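Local atomic coordinates of probable outer membrane protein (Pseudomonas aeruginosa, PDB entry 3DWO), a protein that probably transports long-chain fatty acids or other hydrophobic compounds across the outer membrane as a beta-barrel channel of the FadL family. Residues 178-190 / 253-267. Residues are numbered along the deposited sequence; the frame is centred on the assembly and turned at random.
With C8E ((hydroxyethyloxy)tri(ethyloxy)octane), chain C.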
loop_
_atom_site.group_PDB
_atom_site.type_symbol
_atom_site.label_atom_id
_atom_site.label_comp_id
_atom_site.label_asym_id
_atom_site.label_seq_id
_atom_site.Cartn_x
_atom_site.Cartn_y
_atom_site.Cartn_z
ATOM N N ASP A 178 -18.773 14.225 13.564
ATOM C CA ASP A 178 -19.755 15.262 13.857
ATOM C C ASP A 178 -20.950 14.566 14.541
ATOM O O ASP A 178 -21.886 14.126 13.863
ATOM C CB ASP A 178 -20.190 15.896 12.531
ATOM C CG ASP A 178 -21.123 17.053 12.715
ATOM O OD1 ASP A 178 -21.750 17.151 13.788
ATOM O OD2 ASP A 178 -21.241 17.861 11.770
ATOM N N LEU A 179 -20.913 14.462 15.870
ATOM C CA LEU A 179 -21.986 13.793 16.620
ATOM C C LEU A 179 -23.413 14.279 16.340
ATOM O O LEU A 179 -24.340 13.470 16.280
ATOM C CB LEU A 179 -21.736 13.871 18.132
ATOM C CG LEU A 179 -20.485 13.242 18.752
ATOM C CD1 LEU A 179 -20.805 12.860 20.189
ATOM C CD2 LEU A 179 -20.049 12.014 17.987
ATOM N N TYR A 180 -23.604 15.586 16.207
ATOM C CA TYR A 180 -24.939 16.104 15.924
ATOM C C TYR A 180 -25.428 15.616 14.560
ATOM O O TYR A 180 -26.600 15.260 14.403
ATOM C CB TYR A 180 -24.948 17.632 15.946
ATOM C CG TYR A 180 -25.265 18.229 17.296
ATOM C CD1 TYR A 180 -26.444 17.897 17.967
ATOM C CD2 TYR A 180 -24.392 19.126 17.902
ATOM C CE1 TYR A 180 -26.745 18.446 19.210
ATOM C CE2 TYR A 180 -24.681 19.680 19.147
ATOM C CZ TYR A 180 -25.856 19.333 19.793
ATOM O OH TYR A 180 -26.131 19.864 21.027
ATOM N N ALA A 181 -24.527 15.609 13.579
ATOM C CA ALA A 181 -24.873 15.152 12.234
ATOM C C ALA A 181 -25.210 13.665 12.278
ATOM O O ALA A 181 -26.137 13.215 11.617
ATOM C CB ALA A 181 -23.716 15.403 11.265
ATOM N N SER A 182 -24.457 12.908 13.068
ATOM C CA SER A 182 -24.706 11.476 13.201
ATOM C C SER A 182 -26.063 11.218 13.849
ATOM O O SER A 182 -26.798 10.319 13.429
ATOM C CB SER A 182 -23.611 10.825 14.038
ATOM O OG SER A 182 -22.375 10.906 13.360
ATOM N N ALA A 183 -26.389 12.010 14.869
ATOM C CA ALA A 183 -27.665 11.884 15.582
ATOM C C ALA A 183 -28.849 12.147 14.652
ATOM O O ALA A 183 -29.819 11.390 14.638
ATOM C CB ALA A 183 -27.713 12.864 16.766
ATOM N N ALA A 184 -28.761 13.232 13.889
ATOM C CA ALA A 184 -29.815 13.617 12.956
ATOM C C ALA A 184 -30.212 12.481 12.013
ATOM O O ALA A 184 -31.371 12.389 11.612
ATOM C CB ALA A 184 -29.366 14.829 12.149
ATOM N N ASN A 185 -29.250 11.627 11.662
ATOM C CA ASN A 185 -29.477 10.495 10.755
ATOM C C ASN A 185 -29.689 9.166 11.482
ATOM O O ASN A 185 -29.905 8.138 10.843
ATOM C CB ASN A 185 -28.273 10.329 9.815
ATOM C CG ASN A 185 -28.155 11.451 8.798
ATOM O OD1 ASN A 185 -28.955 11.541 7.873
ATOM N ND2 ASN A 185 -27.165 12.314 8.973
ATOM N N SER A 186 -29.630 9.186 12.809
ATOM C CA SER A 186 -29.751 7.961 13.598
ATOM C C SER A 186 -31.149 7.366 13.733
ATOM O O SER A 186 -32.151 8.056 13.598
ATOM C CB SER A 186 -29.209 8.207 15.001
ATOM O OG SER A 186 -30.094 9.060 15.722
ATOM N N PRO A 187 -31.226 6.062 14.031
ATOM C CA PRO A 187 -32.537 5.424 14.190
ATOM C C PRO A 187 -33.141 5.695 15.569
ATOM O O PRO A 187 -34.303 5.383 15.806
ATOM C CB PRO A 187 -32.227 3.950 13.972
ATOM C CG PRO A 187 -30.854 3.818 14.534
ATOM C CD PRO A 187 -30.158 5.049 13.964
ATOM N N GLY A 188 -32.361 6.293 16.473
ATOM C CA GLY A 188 -32.861 6.569 17.814
ATOM C C GLY A 188 -32.881 8.027 18.256
ATOM O O GLY A 188 -33.535 8.375 19.239
ATOM N N MET A 189 -32.181 8.892 17.535
ATOM C CA MET A 189 -32.120 10.302 17.896
ATOM C C MET A 189 -32.433 11.252 16.751
ATOM O O MET A 189 -32.102 12.435 16.822
ATOM C CB MET A 189 -30.732 10.646 18.441
ATOM C CG MET A 189 -30.580 10.523 19.937
ATOM S SD MET A 189 -29.130 11.476 20.478
ATOM C CE MET A 189 -29.822 13.146 20.557
ATOM N N GLY A 190 -33.050 10.740 15.694
ATOM C CA GLY A 190 -33.378 11.591 14.565
ATOM C C GLY A 190 -34.586 12.453 14.854
ATOM O O GLY A 190 -35.107 12.443 15.964
ATOM N N LEU A 253 -18.998 19.783 23.612
ATOM C CA LEU A 253 -20.167 19.102 23.052
ATOM C C LEU A 253 -19.996 17.602 22.928
ATOM O O LEU A 253 -20.817 16.834 23.423
ATOM C CB LEU A 253 -20.519 19.663 21.670
ATOM C CG LEU A 253 -21.076 21.086 21.631
ATOM C CD1 LEU A 253 -21.356 21.486 20.192
ATOM C CD2 LEU A 253 -22.351 21.161 22.462
ATOM N N THR A 254 -18.930 17.184 22.255
ATOM C CA THR A 254 -18.674 15.768 22.052
ATOM C C THR A 254 -18.523 14.981 23.347
ATOM O O THR A 254 -19.168 13.950 23.522
ATOM C CB THR A 254 -17.426 15.552 21.172
ATOM O OG1 THR A 254 -17.704 16.015 19.848
ATOM C CG2 THR A 254 -17.060 14.075 21.102
ATOM N N GLU A 255 -17.687 15.467 24.261
ATOM C CA GLU A 255 -17.481 14.757 25.515
ATOM C C GLU A 255 -18.765 14.725 26.331
ATOM O O GLU A 255 -19.064 13.725 26.986
ATOM C CB GLU A 255 -16.357 15.410 26.332
ATOM C CG GLU A 255 -15.832 14.514 27.447
ATOM C CD GLU A 255 -14.521 15.014 28.065
ATOM O OE1 GLU A 255 -13.879 14.235 28.801
ATOM O OE2 GLU A 255 -14.126 16.172 27.826
ATOM N N GLY A 256 -19.517 15.823 26.302
ATOM C CA GLY A 256 -20.765 15.874 27.048
ATOM C C GLY A 256 -21.726 14.798 26.565
ATOM O O GLY A 256 -22.383 14.126 27.361
ATOM N N ALA A 257 -21.807 14.627 25.248
ATOM C CA ALA A 257 -22.688 13.618 24.667
ATOM C C ALA A 257 -22.217 12.220 25.042
ATOM O O ALA A 257 -23.000 11.381 25.490
ATOM C CB ALA A 257 -22.708 13.754 23.162
ATOM N N ILE A 258 -20.927 11.970 24.855
ATOM C CA ILE A 258 -20.376 10.665 25.159
ATOM C C ILE A 258 -20.525 10.318 26.630
ATOM O O ILE A 258 -20.996 9.232 26.967
ATOM C CB ILE A 258 -18.898 10.579 24.706
ATOM C CG1 ILE A 258 -18.867 10.387 23.187
ATOM C CG2 ILE A 258 -18.166 9.435 25.428
ATOM C CD1 ILE A 258 -17.508 10.531 22.567
ATOM N N GLU A 259 -20.137 11.235 27.509
ATOM C CA GLU A 259 -20.267 10.977 28.934
ATOM C C GLU A 259 -21.746 10.854 29.287
ATOM O O GLU A 259 -22.112 10.202 30.266
ATOM C CB GLU A 259 -19.622 12.104 29.750
ATOM C CG GLU A 259 -18.110 12.221 29.556
ATOM C CD GLU A 259 -17.411 10.867 29.565
ATOM O OE1 GLU A 259 -17.693 10.051 30.471
ATOM O OE2 GLU A 259 -16.574 10.618 28.670
ATOM N N GLY A 260 -22.595 11.474 28.473
ATOM C CA GLY A 260 -24.024 11.416 28.717
ATOM C C GLY A 260 -24.647 10.135 28.194
ATOM O O GLY A 260 -25.825 9.872 28.429
ATOM N N GLY A 261 -23.852 9.344 27.476
ATOM C CA GLY A 261 -24.335 8.091 26.921
ATOM C C GLY A 261 -25.329 8.251 25.782
ATOM O O GLY A 261 -26.059 7.315 25.460
ATOM N N THR A 262 -25.364 9.422 25.152
ATOM C CA THR A 262 -26.313 9.633 24.064
ATOM C C THR A 262 -26.012 8.841 22.778
ATOM O O THR A 262 -26.931 8.459 22.053
ATOM C CB THR A 262 -26.474 11.145 23.746
ATOM O OG1 THR A 262 -25.188 11.760 23.616
ATOM C CG2 THR A 262 -27.242 11.836 24.865
ATOM N N PRO A 263 -24.729 8.572 22.482
ATOM C CA PRO A 263 -24.432 7.813 21.258
ATOM C C PRO A 263 -25.103 6.439 21.187
ATOM O O PRO A 263 -25.557 6.016 20.123
ATOM C CB PRO A 263 -22.917 7.707 21.281
ATOM C CG PRO A 263 -22.511 9.004 21.936
ATOM C CD PRO A 263 -23.491 9.093 23.088
ATOM N N GLY A 264 -25.154 5.746 22.319
ATOM C CA GLY A 264 -25.769 4.434 22.367
ATOM C C GLY A 264 -27.276 4.497 22.202
ATOM O O GLY A 264 -27.910 3.506 21.847
ATOM N N LEU A 265 -27.859 5.658 22.481
ATOM C CA LEU A 265 -29.297 5.841 22.333
ATOM C C LEU A 265 -29.587 6.107 20.858
ATOM O O LEU A 265 -30.612 5.666 20.328
ATOM C CB LEU A 265 -29.773 7.018 23.188
ATOM C CG LEU A 265 -29.418 6.914 24.678
ATOM C CD1 LEU A 265 -29.894 8.156 25.411
ATOM C CD2 LEU A 265 -30.052 5.663 25.278
ATOM N N ALA A 266 -28.676 6.819 20.195
ATOM C CA ALA A 266 -28.834 7.120 18.771
ATOM C C ALA A 266 -28.655 5.851 17.936
ATOM O O ALA A 266 -29.443 5.569 17.035
ATOM C CB ALA A 266 -27.810 8.172 18.338
ATOM N N TYR A 267 -27.606 5.095 18.239
ATOM C CA TYR A 267 -27.304 3.862 17.528
ATOM C C TYR A 267 -27.220 2.704 18.521
ATOM O O TYR A 267 -26.143 2.372 19.025
ATOM C CB TYR A 267 -25.981 4.013 16.772
ATOM C CG TYR A 267 -26.050 5.009 15.635
ATOM C CD1 TYR A 267 -26.509 4.628 14.374
ATOM C CD2 TYR A 267 -25.715 6.342 15.832
ATOM C CE1 TYR A 267 -26.633 5.554 13.339
ATOM C CE2 TYR A 267 -25.837 7.275 14.808
ATOM C CZ TYR A 267 -26.299 6.876 13.563
ATOM O OH TYR A 267 -26.447 7.806 12.553
HETATM C C1 C8E C . -17.023 6.176 14.505
HETATM C C2 C8E C . -18.452 6.157 14.771
HETATM C C3 C8E C . -18.942 7.331 15.478
HETATM C C4 C8E C . -20.340 7.087 15.794
HETATM C C5 C8E C . -20.922 8.345 16.311
HETATM C C6 C8E C . -22.337 8.183 16.524
HETATM C C7 C8E C . -22.630 9.406 17.255
HETATM C C8 C8E C . -24.051 9.373 17.622
HETATM O O9 C8E C . -24.813 10.366 18.281
HETATM C C10 C8E C . -24.445 10.789 19.578
HETATM C C11 C8E C . -25.477 11.798 19.957
HETATM O O12 C8E C . -24.918 13.107 20.115
HETATM C C13 C8E C . -25.913 14.150 20.261
HETATM C C14 C8E C . -25.644 15.664 20.502
HETATM O O15 C8E C . -24.424 16.470 20.461
HETATM C C16 C8E C . -23.801 16.508 21.757
HETATM C C17 C8E C . -24.254 17.661 22.668
HETATM O O18 C8E C . -24.248 17.574 24.109
HETATM C C19 C8E C . -25.503 17.075 24.644
HETATM C C20 C8E C . -25.664 16.494 26.095
HETATM O O21 C8E C . -26.785 15.646 26.366
HETATM O O HOH W 1 -18.444 15.551 17.214
#
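Three short helices far from the centre of this FadL-family barrel, 179-184, 253-259 and 262-266, enclose a bound C8E detergent, and direct contact between the two segments closes the ring at two places. At one, Leu179 meets helix 253-259: its CD1 lies 3.6 Å from Ala257 CB and also touches Thr254 CG2 and Ile258 CG1, while its CD2 rests on the alkyl chain of C8E. A water bridges the same place, accepting from Leu179 N and donating to Thr254 OG1, which is also hydrogen-bonded to Asp250. Tyr180 completes this side, with Leu253 CD1 at its ring edge in plane and C8E O15 3.2 Å above the ring centre.

The second closure mixes polar and apolar contacts. Tyr267 OH donates to Ser182 O (2.7 Å), tilted 27° from the carbonyl plane. With CG anti to its carbonyl carbon (chi1 -67°), the Tyr267 ring is carried over to residues 182-187, where Ser186 CB makes a CH-pi contact over one face, 3.8 Å from the centroid, and Pro187 CD packs on CE1 at 3.6 Å. Ser186 OG donates to Ala183 O, on a lone pair, and accepts from Met189 N in an ST motif; these two bonds fix its rotation. Gly188 N gives a weak bond to Ala266 O (3.1 Å, 126°), and Met189 CB packs on Ala266 CB.

Between the closures, Met189 SD, Ala257 CB and Pro263 CA all face C8E. Carbon and aromatic surfaces thus hold much of the detergent by van der Waals contact, consistent with, though not proof of, a place for a hydrophobic substrate.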